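Long-range contact in putative tetrapyrrole (Corrin/porphyrin) methylase (Bacteroides fragilis, PDB 3FFY), which probably methylates the 2'-hydroxyl of a cytidine ribose in 16S rRNA using S-adenosyl-L-methionine, this chain being the C-terminal half of the enzyme: residues Lys35-Val40 with Ala63-Pro68. Numbering follows the deposited sequence.
Sequences KLKSLV and AEYFGP
Where the end of helix 32-38 meets the end of helix 55-66, Val40 and Phe66 bring their backbones nearest, with 6.2 Å between the Val40 CA and Phe66 CA atoms. One face of the Tyr65 ring is covered by Leu36: Leu36 CB stands 3.6 Å from the ring centroid and only 6° off its normal, a CH-pi contact, while Leu36 CD1 comes down on the same ring at Tyr65 CE1, 3.5 Å away. Tyr65 CB already points toward residues 35-40, and with CG anti to the carbonyl carbon and beside the backbone N (chi1 -80°) the ring presents this face to Leu36. Lys37 N approaches obliquely, 3.5 Å from Tyr65 CE2. Val40 takes the ring's edge instead: its CG2 lies near the ring plane, 3.9 Å from Tyr65 CD2. The far end of the Phe66 ring reaches Leu39, with Phe66 CZ 3.8 Å from Leu39 CB and the carbonyl oxygen Leu39 O 3.4 Å from Phe66 CE1, at the ring edge. Phe62 meets the Phe66 ring edge-to-face. The result is largely apolar packing of two helix ends, tied to strand 45-50 of the mixed sheet where Leu39 touches Met46 and Phe48, in the alpha/beta C-terminal part of a tetrapyrrole methylase-like protein.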
loop_
_atom_site.group_PDB
_atom_site.type_symbol
_atom_site.label_atom_id
_atom_site.label_comp_id
_atom_site.label_asym_id
_atom_site.label_seq_id
_atom_site.Cartn_x
_atom_site.Cartn_y
_atom_site.Cartn_z
ATOM N N LYS A 35 0.350 3.425 28.580
ATOM C CA LYS A 35 0.264 2.599 27.400
ATOM C C LYS A 35 1.513 2.734 26.535
ATOM O O LYS A 35 2.023 1.740 26.050
ATOM C CB LYS A 35 -0.959 2.962 26.557
ATOM C CG LYS A 35 -1.166 2.049 25.361
ATOM C CD LYS A 35 -1.640 0.642 25.766
ATOM C CE LYS A 35 -1.344 -0.397 24.686
ATOM N NZ LYS A 35 -2.168 -1.630 24.797
ATOM N N LEU A 36 1.997 3.954 26.319
ATOM C CA LEU A 36 3.146 4.159 25.406
ATOM C C LEU A 36 4.379 3.488 25.980
ATOM O O LEU A 36 5.092 2.719 25.305
ATOM C CB LEU A 36 3.425 5.651 25.216
ATOM C CG LEU A 36 2.535 6.467 24.265
ATOM C CD1 LEU A 36 2.965 7.936 24.253
ATOM C CD2 LEU A 36 2.594 5.900 22.865
ATOM N N LYS A 37 4.602 3.806 27.249
ATOM C CA LYS A 37 5.684 3.247 28.033
ATOM C C LYS A 37 5.620 1.727 27.933
ATOM O O LYS A 37 6.654 1.060 27.808
ATOM C CB LYS A 37 5.529 3.672 29.499
ATOM C CG LYS A 37 6.808 3.999 30.277
ATOM C CD LYS A 37 6.457 4.110 31.798
ATOM C CE LYS A 37 7.676 4.002 32.737
ATOM N NZ LYS A 37 7.318 3.357 34.062
ATOM N N SER A 38 4.399 1.183 27.969
ATOM C CA SER A 38 4.201 -0.273 27.972
ATOM C C SER A 38 4.624 -0.922 26.642
ATOM O O SER A 38 5.020 -2.100 26.624
ATOM C CB SER A 38 2.747 -0.637 28.327
ATOM O OG SER A 38 1.958 -0.954 27.194
ATOM N N LEU A 39 4.594 -0.166 25.541
ATOM C CA LEU A 39 4.852 -0.769 24.214
ATOM C C LEU A 39 6.319 -0.728 23.766
ATOM O O LEU A 39 6.684 -1.235 22.675
ATOM C CB LEU A 39 3.980 -0.100 23.174
ATOM C CG LEU A 39 2.506 -0.389 23.347
ATOM C CD1 LEU A 39 1.750 0.558 22.412
ATOM C CD2 LEU A 39 2.172 -1.896 23.095
ATOM N N VAL A 40 7.155 -0.150 24.626
ATOM C CA VAL A 40 8.556 0.139 24.282
ATOM C C VAL A 40 9.397 -1.091 23.879
ATOM O O VAL A 40 10.244 -0.967 22.994
ATOM C CB VAL A 40 9.213 0.995 25.392
ATOM C CG1 VAL A 40 10.702 0.791 25.415
ATOM C CG2 VAL A 40 8.826 2.470 25.167
ATOM N N ALA A 63 7.783 8.773 18.072
ATOM C CA ALA A 63 9.224 9.024 17.852
ATOM C C ALA A 63 9.922 9.136 19.187
ATOM O O ALA A 63 11.026 8.631 19.374
ATOM C CB ALA A 63 9.462 10.317 17.022
ATOM N N GLU A 64 9.295 9.815 20.139
ATOM C CA GLU A 64 9.955 9.976 21.437
ATOM C C GLU A 64 10.146 8.616 22.117
ATOM O O GLU A 64 11.212 8.340 22.636
ATOM C CB GLU A 64 9.172 10.928 22.322
ATOM C CG GLU A 64 9.096 12.333 21.797
ATOM C CD GLU A 64 8.200 13.192 22.650
ATOM O OE1 GLU A 64 7.467 12.653 23.488
ATOM O OE2 GLU A 64 8.213 14.410 22.514
ATOM N N TYR A 65 9.123 7.757 22.085
ATOM C CA TYR A 65 9.150 6.435 22.777
ATOM C C TYR A 65 9.813 5.292 21.991
ATOM O O TYR A 65 10.436 4.412 22.585
ATOM C CB TYR A 65 7.718 5.982 23.135
ATOM C CG TYR A 65 7.170 6.623 24.369
ATOM C CD1 TYR A 65 6.648 7.908 24.342
ATOM C CD2 TYR A 65 7.227 5.951 25.598
ATOM C CE1 TYR A 65 6.170 8.506 25.500
ATOM C CE2 TYR A 65 6.744 6.541 26.776
ATOM C CZ TYR A 65 6.216 7.808 26.718
ATOM O OH TYR A 65 5.740 8.359 27.869
ATOM N N PHE A 66 9.659 5.279 20.676
ATOM C CA PHE A 66 10.182 4.186 19.883
ATOM C C PHE A 66 11.402 4.567 19.075
ATOM O O PHE A 66 12.093 3.681 18.552
ATOM C CB PHE A 66 9.088 3.655 18.966
ATOM C CG PHE A 66 7.858 3.282 19.702
ATOM C CD1 PHE A 66 7.875 2.230 20.611
ATOM C CD2 PHE A 66 6.705 4.021 19.570
ATOM C CE1 PHE A 66 6.739 1.909 21.337
ATOM C CE2 PHE A 66 5.560 3.713 20.302
ATOM C CZ PHE A 66 5.576 2.659 21.176
ATOM N N GLY A 67 11.659 5.871 18.943
ATOM C CA GLY A 67 12.820 6.361 18.195
ATOM C C GLY A 67 12.397 6.875 16.831
ATOM O O GLY A 67 11.567 6.239 16.175
ATOM N N PRO A 68 12.958 8.026 16.379
ATOM C CA PRO A 68 12.498 8.638 15.081
ATOM C C PRO A 68 12.752 7.769 13.829
ATOM O O PRO A 68 12.142 7.970 12.782
ATOM C CB PRO A 68 13.283 9.966 14.984
ATOM C CG PRO A 68 14.314 9.910 16.054
ATOM C CD PRO A 68 13.884 8.896 17.105
#